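Side-chain contacts in adhesion and penetration protein autotransporter (Haemophilus influenzae, PDB 3SYJ), which is a probable serine protease and self-associating autotransporter adhesin whose passenger domain promotes adherence to and invasion of host cells and bacterial aggregation: residues A[17-22]-A[83-88]; A[50-55]-A[474-479]; A[64-69]-A[337-342]; A[100-105]-A[260-265]. All coordinates share one frame; numbering follows the deposited sequence.

Interaction 1 (A[17-22]-A[83-88])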
loop_
_atom_site.group_PDB
_atom_site.type_symbol
_atom_site.label_atom_id
_atom_site.label_comp_id
_atom_site.label_asym_id
_atom_site.label_seq_id
_atom_site.Cartn_x
_atom_site.Cartn_y
_atom_site.Cartn_z
ATOM N N GLU A 17 -21.789 51.279 0.654
ATOM C CA GLU A 17 -21.099 50.626 1.763
ATOM C C GLU A 17 -19.994 49.679 1.287
ATOM O O GLU A 17 -19.374 49.002 2.103
ATOM C CB GLU A 17 -22.093 49.847 2.649
ATOM C CG GLU A 17 -23.345 50.624 3.096
ATOM C CD GLU A 17 -23.043 51.799 4.024
ATOM O OE1 GLU A 17 -21.950 51.839 4.635
ATOM O OE2 GLU A 17 -23.915 52.687 4.149
ATOM N N ASN A 18 -19.747 49.628 -0.021
ATOM C CA ASN A 18 -18.821 48.639 -0.575
ATOM C C ASN A 18 -19.181 47.232 -0.102
ATOM O O ASN A 18 -18.309 46.466 0.305
ATOM C CB ASN A 18 -17.360 48.954 -0.199
ATOM C CG ASN A 18 -16.762 50.085 -1.037
ATOM O OD1 ASN A 18 -16.389 51.128 -0.503
ATOM N ND2 ASN A 18 -16.682 49.885 -2.350
ATOM N N LYS A 19 -20.469 46.904 -0.144
ATOM C CA LYS A 19 -20.939 45.581 0.245
ATOM C C LYS A 19 -21.570 44.866 -0.938
ATOM O O LYS A 19 -21.456 45.314 -2.075
ATOM C CB LYS A 19 -21.907 45.668 1.425
ATOM C CG LYS A 19 -21.228 46.194 2.668
ATOM C CD LYS A 19 -22.178 46.359 3.834
ATOM C CE LYS A 19 -21.395 46.660 5.096
ATOM N NZ LYS A 19 -22.265 46.687 6.293
ATOM N N GLY A 20 -22.230 43.747 -0.673
ATOM C CA GLY A 20 -22.659 42.875 -1.747
ATOM C C GLY A 20 -21.497 42.627 -2.693
ATOM O O GLY A 20 -20.389 42.289 -2.272
ATOM N N LYS A 21 -21.741 42.810 -3.980
ATOM C CA LYS A 21 -20.721 42.542 -4.974
ATOM C C LYS A 21 -19.806 43.740 -5.157
ATOM O O LYS A 21 -18.810 43.663 -5.875
ATOM C CB LYS A 21 -21.365 42.128 -6.297
ATOM C CG LYS A 21 -21.602 40.633 -6.373
ATOM C CD LYS A 21 -22.744 40.266 -7.292
ATOM C CE LYS A 21 -22.865 38.755 -7.399
ATOM N NZ LYS A 21 -24.266 38.351 -7.720
ATOM N N PHE A 22 -20.129 44.834 -4.478
ATOM C CA PHE A 22 -19.407 46.085 -4.682
ATOM C C PHE A 22 -18.247 46.288 -3.703
ATOM O O PHE A 22 -18.015 47.388 -3.188
ATOM C CB PHE A 22 -20.383 47.257 -4.654
ATOM C CG PHE A 22 -21.387 47.226 -5.782
ATOM C CD1 PHE A 22 -20.984 47.475 -7.093
ATOM C CD2 PHE A 22 -22.718 46.927 -5.539
ATOM C CE1 PHE A 22 -21.894 47.446 -8.136
ATOM C CE2 PHE A 22 -23.642 46.896 -6.579
ATOM C CZ PHE A 22 -23.228 47.160 -7.884
ATOM N N GLY A 83 -15.224 54.503 8.408
ATOM C CA GLY A 83 -15.267 53.072 8.631
ATOM C C GLY A 83 -16.514 52.436 8.064
ATOM O O GLY A 83 -17.000 52.827 7.000
ATOM N N ALA A 84 -17.035 51.450 8.780
ATOM C CA ALA A 84 -18.211 50.732 8.338
ATOM C C ALA A 84 -19.434 51.153 9.141
ATOM O O ALA A 84 -19.312 51.754 10.215
ATOM C CB ALA A 84 -17.980 49.242 8.456
ATOM N N GLU A 85 -20.612 50.850 8.602
ATOM C CA GLU A 85 -21.872 51.204 9.239
ATOM C C GLU A 85 -22.087 50.288 10.422
ATOM O O GLU A 85 -21.561 49.179 10.451
ATOM C CB GLU A 85 -23.029 51.005 8.254
ATOM C CG GLU A 85 -23.355 49.532 7.988
ATOM C CD GLU A 85 -24.431 49.338 6.924
ATOM O OE1 GLU A 85 -25.034 50.337 6.496
ATOM O OE2 GLU A 85 -24.672 48.182 6.516
ATOM N N GLY A 86 -22.862 50.737 11.401
ATOM C CA GLY A 86 -23.289 49.837 12.458
ATOM C C GLY A 86 -22.803 50.160 13.852
ATOM O O GLY A 86 -22.101 51.143 14.071
ATOM N N ASN A 87 -23.174 49.316 14.803
ATOM C CA ASN A 87 -22.927 49.624 16.200
ATOM C C ASN A 87 -22.099 48.579 16.943
ATOM O O ASN A 87 -22.140 48.511 18.170
ATOM C CB ASN A 87 -24.258 49.889 16.915
ATOM C CG ASN A 87 -24.907 51.191 16.461
ATOM O OD1 ASN A 87 -24.221 52.191 16.241
ATOM N ND2 ASN A 87 -26.230 51.181 16.317
ATOM N N ASN A 88 -21.355 47.773 16.194
ATOM C CA ASN A 88 -20.452 46.785 16.774
ATOM C C ASN A 88 -19.370 47.517 17.552
ATOM O O ASN A 88 -18.531 48.182 16.953
ATOM C CB ASN A 88 -19.833 45.925 15.658
ATOM C CG ASN A 88 -18.825 44.896 16.177
ATOM O OD1 ASN A 88 -18.563 44.798 17.379
ATOM N ND2 ASN A 88 -18.254 44.128 15.259
HETATM O O HOH W 1 -20.580 50.024 5.908
HETATM O O HOH W 2 -21.047 46.924 9.071
#
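Lys19 and Glu85 make the tight half of this contact: Lys19 NZ donates to Glu85 OE2 at 2.8 Å in a salt bridge, reaching the oxygen from above the carboxylate plane, 36° out of it. Beyond CG the lysine chain runs straight, which lets a residue of the 17-22 turn span the distance to the 83-88 loop. Glu85 answers with an equally stretched chain. Glu17 meets this carboxylate without a direct polar bond to it. It bends at chi2 (-65°) and lays its carboxylate over that of Glu85, the two planes 28° apart, with Glu17 CD 3.5 Å from Glu85 OE1. Two like charges stacked in this way would probably repel, but the salt bridges of Glu17 OE1 to Arg56 and of Glu85 to Lys19 probably offset this. The segments belong to the N-terminal peptidase S6 region: helix 9-17 ends in a Schellman motif at Asn18, and a type II' turn from Lys19 to Phe22 follows, closed by Phe22 N donating to Lys19 O at 2.8 Å and braced by Asn18 ND2, which donates to Phe22 O at 3.0 Å. On the looser side, water carries the contact to the backbone of Glu85. One molecule donates to Glu17 OE1 at 2.6 Å and accepts from Glu85 N; another accepts from Lys19 NZ and donates to Glu85 O at 2.7 Å. Glu85 OE2 also accepts from Tyr598 N, far along the chain.

Interaction 2 (A[50-55]-A[474-479])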
loop_
_atom_site.group_PDB
_atom_site.type_symbol
_atom_site.label_atom_id
_atom_site.label_comp_id
_atom_site.label_asym_id
_atom_site.label_seq_id
_atom_site.Cartn_x
_atom_site.Cartn_y
_atom_site.Cartn_z
ATOM N N ASP A 50 -12.933 52.834 -3.482
ATOM C CA ASP A 50 -12.918 52.574 -2.051
ATOM C C ASP A 50 -13.594 53.766 -1.402
ATOM O O ASP A 50 -13.008 54.846 -1.331
ATOM C CB ASP A 50 -11.477 52.441 -1.556
ATOM C CG ASP A 50 -11.377 52.032 -0.081
ATOM O OD1 ASP A 50 -12.316 52.282 0.708
ATOM O OD2 ASP A 50 -10.328 51.467 0.295
ATOM N N PHE A 51 -14.831 53.582 -0.950
ATOM C CA PHE A 51 -15.604 54.690 -0.387
ATOM C C PHE A 51 -15.234 54.987 1.081
ATOM O O PHE A 51 -15.807 55.884 1.704
ATOM C CB PHE A 51 -17.113 54.426 -0.506
ATOM C CG PHE A 51 -17.722 54.855 -1.829
ATOM C CD1 PHE A 51 -17.451 56.114 -2.371
ATOM C CD2 PHE A 51 -18.609 54.018 -2.496
ATOM C CE1 PHE A 51 -18.033 56.519 -3.562
ATOM C CE2 PHE A 51 -19.201 54.419 -3.693
ATOM C CZ PHE A 51 -18.904 55.667 -4.234
ATOM N N SER A 52 -14.279 54.249 1.638
ATOM C CA SER A 52 -13.890 54.474 3.033
ATOM C C SER A 52 -13.346 55.896 3.286
ATOM O O SER A 52 -13.304 56.354 4.424
ATOM C CB SER A 52 -12.903 53.403 3.512
ATOM O OG SER A 52 -11.610 53.606 2.969
ATOM N N VAL A 53 -12.963 56.596 2.221
ATOM C CA VAL A 53 -12.472 57.973 2.342
ATOM C C VAL A 53 -13.605 58.984 2.531
ATOM O O VAL A 53 -13.364 60.169 2.792
ATOM C CB VAL A 53 -11.659 58.396 1.105
ATOM C CG1 VAL A 53 -10.559 57.388 0.831
ATOM C CG2 VAL A 53 -12.576 58.539 -0.104
ATOM N N VAL A 54 -14.839 58.514 2.385
ATOM C CA VAL A 54 -16.014 59.354 2.596
ATOM C C VAL A 54 -16.509 59.256 4.036
ATOM O O VAL A 54 -16.633 58.158 4.593
ATOM C CB VAL A 54 -17.166 58.962 1.647
ATOM C CG1 VAL A 54 -18.414 59.798 1.945
ATOM C CG2 VAL A 54 -16.726 59.116 0.197
ATOM N N SER A 55 -16.795 60.401 4.642
ATOM C CA SER A 55 -17.244 60.394 6.023
ATOM C C SER A 55 -18.572 59.657 6.114
ATOM O O SER A 55 -19.365 59.679 5.182
ATOM C CB SER A 55 -17.372 61.815 6.568
ATOM O OG SER A 55 -18.383 62.528 5.884
ATOM N N GLY A 474 -10.004 47.020 14.454
ATOM C CA GLY A 474 -11.106 47.828 13.979
ATOM C C GLY A 474 -11.378 47.604 12.505
ATOM O O GLY A 474 -11.065 46.548 11.961
ATOM N N PHE A 475 -11.967 48.612 11.870
ATOM C CA PHE A 475 -12.298 48.596 10.448
ATOM C C PHE A 475 -11.108 48.169 9.610
ATOM O O PHE A 475 -10.101 48.872 9.563
ATOM C CB PHE A 475 -12.741 49.997 10.025
ATOM C CG PHE A 475 -13.047 50.138 8.562
ATOM C CD1 PHE A 475 -14.226 49.638 8.039
ATOM C CD2 PHE A 475 -12.179 50.823 7.714
ATOM C CE1 PHE A 475 -14.527 49.789 6.690
ATOM C CE2 PHE A 475 -12.473 50.980 6.357
ATOM C CZ PHE A 475 -13.650 50.463 5.847
ATOM N N ARG A 476 -11.234 47.009 8.969
ATOM C CA ARG A 476 -10.216 46.436 8.070
ATOM C C ARG A 476 -8.959 45.885 8.770
ATOM O O ARG A 476 -8.055 45.351 8.126
ATOM C CB ARG A 476 -9.871 47.391 6.924
ATOM C CG ARG A 476 -10.988 47.486 5.902
ATOM C CD ARG A 476 -10.656 48.481 4.812
ATOM N NE ARG A 476 -11.796 48.679 3.929
ATOM C CZ ARG A 476 -11.844 49.597 2.970
ATOM N NH1 ARG A 476 -10.811 50.411 2.772
ATOM N NH2 ARG A 476 -12.924 49.701 2.212
ATOM N N GLY A 477 -8.934 45.995 10.092
ATOM C CA GLY A 477 -7.920 45.341 10.899
ATOM C C GLY A 477 -6.501 45.630 10.469
ATOM O O GLY A 477 -6.180 46.751 10.070
ATOM N N GLY A 478 -5.668 44.592 10.539
ATOM C CA GLY A 478 -4.227 44.695 10.368
ATOM C C GLY A 478 -3.551 43.483 11.000
ATOM O O GLY A 478 -4.231 42.519 11.370
ATOM N N ARG A 479 -2.227 43.529 11.140
ATOM C CA ARG A 479 -1.476 42.364 11.632
ATOM C C ARG A 479 -1.001 42.536 13.057
ATOM O O ARG A 479 -0.311 43.501 13.379
ATOM C CB ARG A 479 -0.270 42.048 10.730
ATOM C CG ARG A 479 -0.616 41.261 9.472
ATOM C CD ARG A 479 0.565 41.126 8.509
ATOM N NE ARG A 479 0.135 41.329 7.126
ATOM C CZ ARG A 479 -0.559 40.440 6.423
ATOM N NH1 ARG A 479 -0.890 39.281 6.966
ATOM N NH2 ARG A 479 -0.918 40.699 5.179
#
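Arg476 grips Asp50 end-on with its two terminal nitrogens. NH1 donates to the syn lone pair of Asp50 OD2 at 2.7 Å, while NH2 reaches Asp50 OD1 at 3.0 Å from above the carboxylate plane, 47° out of it. A weak third bond joins NH1 to OD1. The two flat groups are turned 56° against each other, so the salt bridge is twisted rather than coplanar, although Asp50 CG lies in the guanidinium plane at its edge. Beside it, Ser52 CB packs 3.8 Å from Phe475 CE2.

The next shell fixes the carboxylate. Asp50 OD1 also accepts from the backbone N of Ser52 at 2.9 Å and from Ser52 OG at 2.7 Å, so three donors besides the weak one converge on this oxygen, which should favour a negative charge. Ser52 OG stands between its backbone N and carbonyl carbon (chi1 74°), which turns it back onto Asp50. On the arginine side, Phe475 CZ lies 3.1 Å above one guanidinium face, toward its rim, and the chain is extended from CG to NE. Farther out, Asp496 accepts from the backbone N of Arg476, and Asn18 from that of Phe51. Asp50 OD1 with the backbone N of Ser52 makes an Asx turn in the protease region, and Phe475 and Arg476 are the central residues of a type II turn between strands 471-473 and 478-481 of the beta-helix.

Interaction 3 (A[64-69]-A[337-342])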
loop_
_atom_site.group_PDB
_atom_site.type_symbol
_atom_site.label_atom_id
_atom_site.label_comp_id
_atom_site.label_asym_id
_atom_site.label_seq_id
_atom_site.Cartn_x
_atom_site.Cartn_y
_atom_site.Cartn_z
ATOM N N GLU A 64 -6.416 64.547 2.649
ATOM C CA GLU A 64 -5.073 64.417 3.207
ATOM C C GLU A 64 -5.218 63.732 4.554
ATOM O O GLU A 64 -6.337 63.440 4.977
ATOM C CB GLU A 64 -4.408 65.782 3.364
ATOM C CG GLU A 64 -3.039 65.891 2.670
ATOM C CD GLU A 64 -2.018 64.864 3.164
ATOM O OE1 GLU A 64 -1.361 64.224 2.312
ATOM O OE2 GLU A 64 -1.876 64.697 4.397
ATOM N N ASN A 65 -4.102 63.476 5.231
ATOM C CA ASN A 65 -4.136 62.769 6.505
ATOM C C ASN A 65 -4.996 63.462 7.564
ATOM O O ASN A 65 -5.661 62.799 8.364
ATOM C CB ASN A 65 -2.714 62.520 7.023
ATOM C CG ASN A 65 -1.916 61.604 6.112
ATOM O OD1 ASN A 65 -0.730 61.842 5.856
ATOM N ND2 ASN A 65 -2.564 60.549 5.611
ATOM N N GLN A 66 -4.990 64.791 7.577
ATOM C CA GLN A 66 -5.831 65.529 8.522
ATOM C C GLN A 66 -6.680 66.609 7.853
ATOM O O GLN A 66 -7.003 67.615 8.476
ATOM C CB GLN A 66 -4.998 66.129 9.671
ATOM C CG GLN A 66 -3.895 67.108 9.244
ATOM C CD GLN A 66 -3.195 67.799 10.432
ATOM O OE1 GLN A 66 -3.723 67.838 11.549
ATOM N NE2 GLN A 66 -2.005 68.351 10.181
ATOM N N TYR A 67 -7.041 66.408 6.587
ATOM C CA TYR A 67 -7.880 67.379 5.881
ATOM C C TYR A 67 -9.051 66.745 5.124
ATOM O O TYR A 67 -8.924 65.676 4.526
ATOM C CB TYR A 67 -7.052 68.234 4.920
ATOM C CG TYR A 67 -6.018 69.091 5.597
ATOM C CD1 TYR A 67 -6.304 70.397 5.963
ATOM C CD2 TYR A 67 -4.749 68.592 5.866
ATOM C CE1 TYR A 67 -5.357 71.183 6.579
ATOM C CE2 TYR A 67 -3.792 69.369 6.483
ATOM C CZ TYR A 67 -4.101 70.663 6.838
ATOM O OH TYR A 67 -3.154 71.445 7.455
ATOM N N ILE A 68 -10.196 67.418 5.161
ATOM C CA ILE A 68 -11.358 66.993 4.397
ATOM C C ILE A 68 -11.796 68.121 3.485
ATOM O O ILE A 68 -11.258 69.233 3.547
ATOM C CB ILE A 68 -12.531 66.600 5.307
ATOM C CG1 ILE A 68 -12.855 67.735 6.285
ATOM C CG2 ILE A 68 -12.211 65.311 6.047
ATOM C CD1 ILE A 68 -14.100 67.491 7.109
ATOM N N VAL A 69 -12.768 67.831 2.628
ATOM C CA VAL A 69 -13.317 68.832 1.717
ATOM C C VAL A 69 -14.837 68.751 1.742
ATOM O O VAL A 69 -15.406 67.665 1.857
ATOM C CB VAL A 69 -12.793 68.647 0.283
ATOM C CG1 VAL A 69 -13.445 67.443 -0.384
ATOM C CG2 VAL A 69 -13.040 69.897 -0.531
ATOM N N GLY A 337 -1.343 74.886 16.775
ATOM C CA GLY A 337 -0.197 74.013 16.590
ATOM C C GLY A 337 0.166 73.792 15.135
ATOM O O GLY A 337 -0.698 73.533 14.300
ATOM N N GLU A 338 1.453 73.903 14.823
ATOM C CA GLU A 338 1.935 73.605 13.482
ATOM C C GLU A 338 2.496 72.182 13.401
ATOM O O GLU A 338 2.906 71.599 14.404
ATOM C CB GLU A 338 2.997 74.617 13.049
ATOM C CG GLU A 338 4.232 74.664 13.947
ATOM C CD GLU A 338 5.305 75.604 13.421
ATOM O OE1 GLU A 338 5.850 75.333 12.332
ATOM O OE2 GLU A 338 5.608 76.612 14.095
ATOM N N THR A 339 2.497 71.623 12.200
ATOM C CA THR A 339 3.055 70.299 11.976
ATOM C C THR A 339 4.554 70.418 11.690
ATOM O O THR A 339 4.994 71.364 11.045
ATOM C CB THR A 339 2.309 69.588 10.833
ATOM O OG1 THR A 339 0.998 69.239 11.291
ATOM C CG2 THR A 339 3.042 68.328 10.385
ATOM N N LEU A 340 5.340 69.474 12.196
ATOM C CA LEU A 340 6.789 69.559 12.056
ATOM C C LEU A 340 7.301 68.429 11.191
ATOM O O LEU A 340 6.750 67.331 11.211
ATOM C CB LEU A 340 7.468 69.499 13.419
ATOM C CG LEU A 340 7.077 70.577 14.424
ATOM C CD1 LEU A 340 7.580 70.172 15.799
ATOM C CD2 LEU A 340 7.614 71.947 14.018
ATOM N N TYR A 341 8.357 68.703 10.436
ATOM C CA TYR A 341 8.936 67.709 9.540
ATOM C C TYR A 341 10.420 67.552 9.836
ATOM O O TYR A 341 11.190 68.503 9.710
ATOM C CB TYR A 341 8.716 68.095 8.069
ATOM C CG TYR A 341 9.301 67.112 7.072
ATOM C CD1 TYR A 341 8.647 65.922 6.770
ATOM C CD2 TYR A 341 10.506 67.376 6.428
ATOM C CE1 TYR A 341 9.183 65.018 5.859
ATOM C CE2 TYR A 341 11.047 66.482 5.514
ATOM C CZ TYR A 341 10.385 65.304 5.235
ATOM O OH TYR A 341 10.924 64.414 4.326
ATOM N N PHE A 342 10.807 66.346 10.242
ATOM C CA PHE A 342 12.183 66.047 10.597
ATOM C C PHE A 342 12.751 65.060 9.597
ATOM O O PHE A 342 12.192 63.981 9.384
ATOM C CB PHE A 342 12.259 65.397 11.976
ATOM C CG PHE A 342 11.916 66.312 13.122
ATOM C CD1 PHE A 342 12.906 67.033 13.771
ATOM C CD2 PHE A 342 10.614 66.403 13.590
ATOM C CE1 PHE A 342 12.599 67.855 14.849
ATOM C CE2 PHE A 342 10.294 67.229 14.665
ATOM C CZ PHE A 342 11.289 67.953 15.295
#
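A beta-hairpin turn of the protease region, between strands 61-64 and 67-69, meets the approach to strand 340-343 of the beta-helix, and the two touch through the side chains of Gln66 and Thr339. The amide end of Gln66 lies against the threonine hydroxyl, with Gln66 NE2 as modelled 3.3 Å from Thr339 OG1; the amide is probably turned over in the model. Gln66 starts between its backbone N and carbonyl carbon (chi1 59°) and then runs straight, which carries its amide across to Thr339. The two side chains pass each other in opposite directions, and little surface is buried, 46 Å² over both sides. Thr339 OG1 has its firm partner elsewhere, in a hydrogen bond with the backbone N of Gly362. Gln66 sits within a type I turn from Glu64 to Tyr67, where Glu64 OE2 accepts from the backbone N of Asn65 at 2.7 Å. Strand 120-121 adds to the buried setting, its Arg120 touching both Gln66 and Thr339. Strand 363-366 supplies Tyr364, which touches Asn65 and Thr339, while Tyr67 packs edge-to-face on Phe259 of helix 256-266.

Interaction 4 (A[100-105]-A[260-265])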
loop_
_atom_site.group_PDB
_atom_site.type_symbol
_atom_site.label_atom_id
_atom_site.label_comp_id
_atom_site.label_asym_id
_atom_site.label_seq_id
_atom_site.Cartn_x
_atom_site.Cartn_y
_atom_site.Cartn_z
ATOM N N LYS A 100 -10.279 73.810 12.223
ATOM C CA LYS A 100 -10.211 74.967 11.347
ATOM C C LYS A 100 -10.972 74.629 10.072
ATOM O O LYS A 100 -10.678 73.625 9.423
ATOM C CB LYS A 100 -8.754 75.294 11.039
ATOM C CG LYS A 100 -8.554 76.499 10.152
ATOM C CD LYS A 100 -9.049 77.757 10.835
ATOM C CE LYS A 100 -8.566 78.986 10.094
ATOM N NZ LYS A 100 -9.295 80.209 10.509
ATOM N N ARG A 101 -11.955 75.461 9.723
ATOM C CA ARG A 101 -12.852 75.186 8.597
ATOM C C ARG A 101 -12.230 75.515 7.248
ATOM O O ARG A 101 -12.526 74.866 6.247
ATOM C CB ARG A 101 -14.165 75.960 8.747
ATOM C CG ARG A 101 -14.852 75.744 10.079
ATOM C CD ARG A 101 -16.353 75.931 9.971
ATOM N NE ARG A 101 -17.026 74.980 10.844
ATOM C CZ ARG A 101 -17.843 74.018 10.429
ATOM N NH1 ARG A 101 -18.140 73.879 9.146
ATOM N NH2 ARG A 101 -18.390 73.209 11.313
ATOM N N ASN A 102 -11.372 76.527 7.230
ATOM C CA ASN A 102 -10.782 77.020 5.995
ATOM C C ASN A 102 -11.844 77.288 4.934
ATOM O O ASN A 102 -11.799 76.736 3.837
ATOM C CB ASN A 102 -9.714 76.057 5.471
ATOM C CG ASN A 102 -8.517 75.945 6.412
ATOM O OD1 ASN A 102 -7.948 76.950 6.829
ATOM N ND2 ASN A 102 -8.135 74.720 6.743
ATOM N N ASN A 103 -12.798 78.146 5.279
ATOM C CA ASN A 103 -13.785 78.622 4.322
ATOM C C ASN A 103 -13.110 79.484 3.260
ATOM O O ASN A 103 -12.423 80.454 3.571
ATOM C CB ASN A 103 -14.903 79.401 5.026
ATOM C CG ASN A 103 -15.745 78.522 5.942
ATOM O OD1 ASN A 103 -15.976 77.349 5.656
ATOM N ND2 ASN A 103 -16.209 79.091 7.047
ATOM N N TYR A 104 -13.299 79.101 2.005
ATOM C CA TYR A 104 -12.746 79.813 0.860
ATOM C C TYR A 104 -13.121 81.296 0.854
ATOM O O TYR A 104 -14.263 81.653 1.131
ATOM C CB TYR A 104 -13.291 79.164 -0.402
ATOM C CG TYR A 104 -12.537 79.463 -1.662
ATOM C CD1 TYR A 104 -11.457 78.680 -2.046
ATOM C CD2 TYR A 104 -12.934 80.497 -2.500
ATOM C CE1 TYR A 104 -10.781 78.933 -3.217
ATOM C CE2 TYR A 104 -12.263 80.759 -3.674
ATOM C CZ TYR A 104 -11.190 79.974 -4.030
ATOM O OH TYR A 104 -10.515 80.227 -5.204
ATOM N N LYS A 105 -12.154 82.151 0.541
ATOM C CA LYS A 105 -12.418 83.570 0.335
ATOM C C LYS A 105 -12.148 83.911 -1.121
ATOM O O LYS A 105 -11.023 83.775 -1.599
ATOM C CB LYS A 105 -11.533 84.441 1.232
ATOM C CG LYS A 105 -11.771 85.951 1.075
ATOM C CD LYS A 105 -10.575 86.768 1.564
ATOM C CE LYS A 105 -10.831 88.280 1.519
ATOM N NZ LYS A 105 -11.560 88.795 2.724
ATOM N N ASP A 260 -3.216 73.357 -1.289
ATOM C CA ASP A 260 -1.777 73.480 -1.084
ATOM C C ASP A 260 -1.445 74.698 -0.235
ATOM O O ASP A 260 -0.551 74.647 0.608
ATOM C CB ASP A 260 -1.028 73.540 -2.420
ATOM C CG ASP A 260 -0.958 72.185 -3.110
ATOM O OD1 ASP A 260 -1.346 71.177 -2.477
ATOM O OD2 ASP A 260 -0.518 72.127 -4.284
ATOM N N GLU A 261 -2.167 75.793 -0.443
ATOM C CA GLU A 261 -1.947 76.982 0.372
ATOM C C GLU A 261 -2.302 76.742 1.839
ATOM O O GLU A 261 -1.621 77.235 2.734
ATOM C CB GLU A 261 -2.727 78.173 -0.175
ATOM C CG GLU A 261 -2.207 78.678 -1.507
ATOM C CD GLU A 261 -3.085 79.761 -2.091
ATOM O OE1 GLU A 261 -3.940 80.289 -1.351
ATOM O OE2 GLU A 261 -2.923 80.083 -3.288
ATOM N N ILE A 262 -3.373 75.991 2.081
ATOM C CA ILE A 262 -3.788 75.679 3.441
ATOM C C ILE A 262 -2.744 74.782 4.086
ATOM O O ILE A 262 -2.346 74.985 5.224
ATOM C CB ILE A 262 -5.143 74.928 3.470
ATOM C CG1 ILE A 262 -6.249 75.760 2.815
ATOM C CG2 ILE A 262 -5.513 74.529 4.898
ATOM C CD1 ILE A 262 -6.312 77.187 3.292
ATOM N N PHE A 263 -2.298 73.784 3.338
ATOM C CA PHE A 263 -1.399 72.785 3.880
ATOM C C PHE A 263 -0.068 73.398 4.287
ATOM O O PHE A 263 0.422 73.145 5.386
ATOM C CB PHE A 263 -1.182 71.669 2.865
ATOM C CG PHE A 263 -0.510 70.447 3.435
ATOM C CD1 PHE A 263 -1.245 69.488 4.113
ATOM C CD2 PHE A 263 0.852 70.248 3.274
ATOM C CE1 PHE A 263 -0.638 68.361 4.626
ATOM C CE2 PHE A 263 1.464 69.120 3.787
ATOM C CZ PHE A 263 0.718 68.175 4.462
ATOM N N GLU A 264 0.514 74.199 3.398
ATOM C CA GLU A 264 1.822 74.813 3.638
ATOM C C GLU A 264 1.771 75.824 4.777
ATOM O O GLU A 264 2.787 76.110 5.413
ATOM C CB GLU A 264 2.358 75.466 2.361
ATOM C CG GLU A 264 2.890 74.452 1.348
ATOM C CD GLU A 264 2.972 74.998 -0.072
ATOM O OE1 GLU A 264 2.444 76.107 -0.326
ATOM O OE2 GLU A 264 3.561 74.310 -0.937
ATOM N N ARG A 265 0.583 76.354 5.033
ATOM C CA ARG A 265 0.366 77.250 6.159
ATOM C C ARG A 265 0.510 76.512 7.498
ATOM O O ARG A 265 0.930 77.093 8.497
ATOM C CB ARG A 265 -1.022 77.879 6.032
ATOM C CG ARG A 265 -1.394 78.891 7.095
ATOM C CD ARG A 265 -2.764 79.501 6.773
ATOM N NE ARG A 265 -2.807 80.025 5.407
ATOM C CZ ARG A 265 -3.905 80.089 4.655
ATOM N NH1 ARG A 265 -5.069 79.658 5.126
ATOM N NH2 ARG A 265 -3.835 80.577 3.421
HETATM O O HOH W 3 -5.446 77.781 7.603
HETATM O O HOH W 4 -8.058 79.554 5.275
#
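Van der Waals packing joins Asn102 directly to Ile262. The two side chains run past each other in opposite directions, with the amide of Asn102 lying alongside two methyl groups of the isoleucine. Asn102 ND2 comes to 3.2 Å from Ile262 CG2, a tight approach of a polar nitrogen to a methyl, and the amide carbon CG sits 3.6 Å from the same CG2. Ile262 CD1 reaches the other end of the amide, 3.9 Å from Asn102 OD1. With CG2 anti to the backbone N and chi2 at -48°, both methyls reach this neighbour.

Hydrogen bonds hold Asn102 elsewhere: ND2 donates to Asn118 O, and its backbone O accepts from Tyr258 OH, so the residue is tied to another loop and to the helix that carries Ile262.

Water links the remaining polar ends. Asn102 OD1 and Arg265 NH1 stand 4.3 Å apart, with the oxygen near the guanidinium plane, and two waters bridge them. One donates to Asn102 OD1 at 2.7 Å and accepts from Arg265 NH1 at 3.1 Å; the second, in the guanidinium plane at its edge, donates to OD1 and accepts a weak bond from NH1. Exposed Arg265 thus marks the solvent border of a buried contact in which the loop after strand 96-100 packs on helix 256-266, which precedes strand 269-272, the first strand of a parallel sheet of the beta-helix.

Interaction 1 joins two loops of the protease region; interaction 4 packs a loop of that region on helix 256-266, whereas interactions 2 and 3 dock the region onto the beta-helix. Charge dominates near the surface: interaction 1 is a surface contact of carboxylates, a lysine and waters, and interaction 2 is a partly buried salt bridge. The buried interactions 3 and 4 bring an uncharged amide side chain against a threonine or an isoleucine, with bridging water on the exposed side of interaction 4. Interactions 1 and 2 have centres 10 Å apart and touch through Asn18 and Phe51, and through Ala84 and Phe475. The centres of interactions 3 and 4 are 11 Å apart, Tyr67 packing on Ile262 and Phe263.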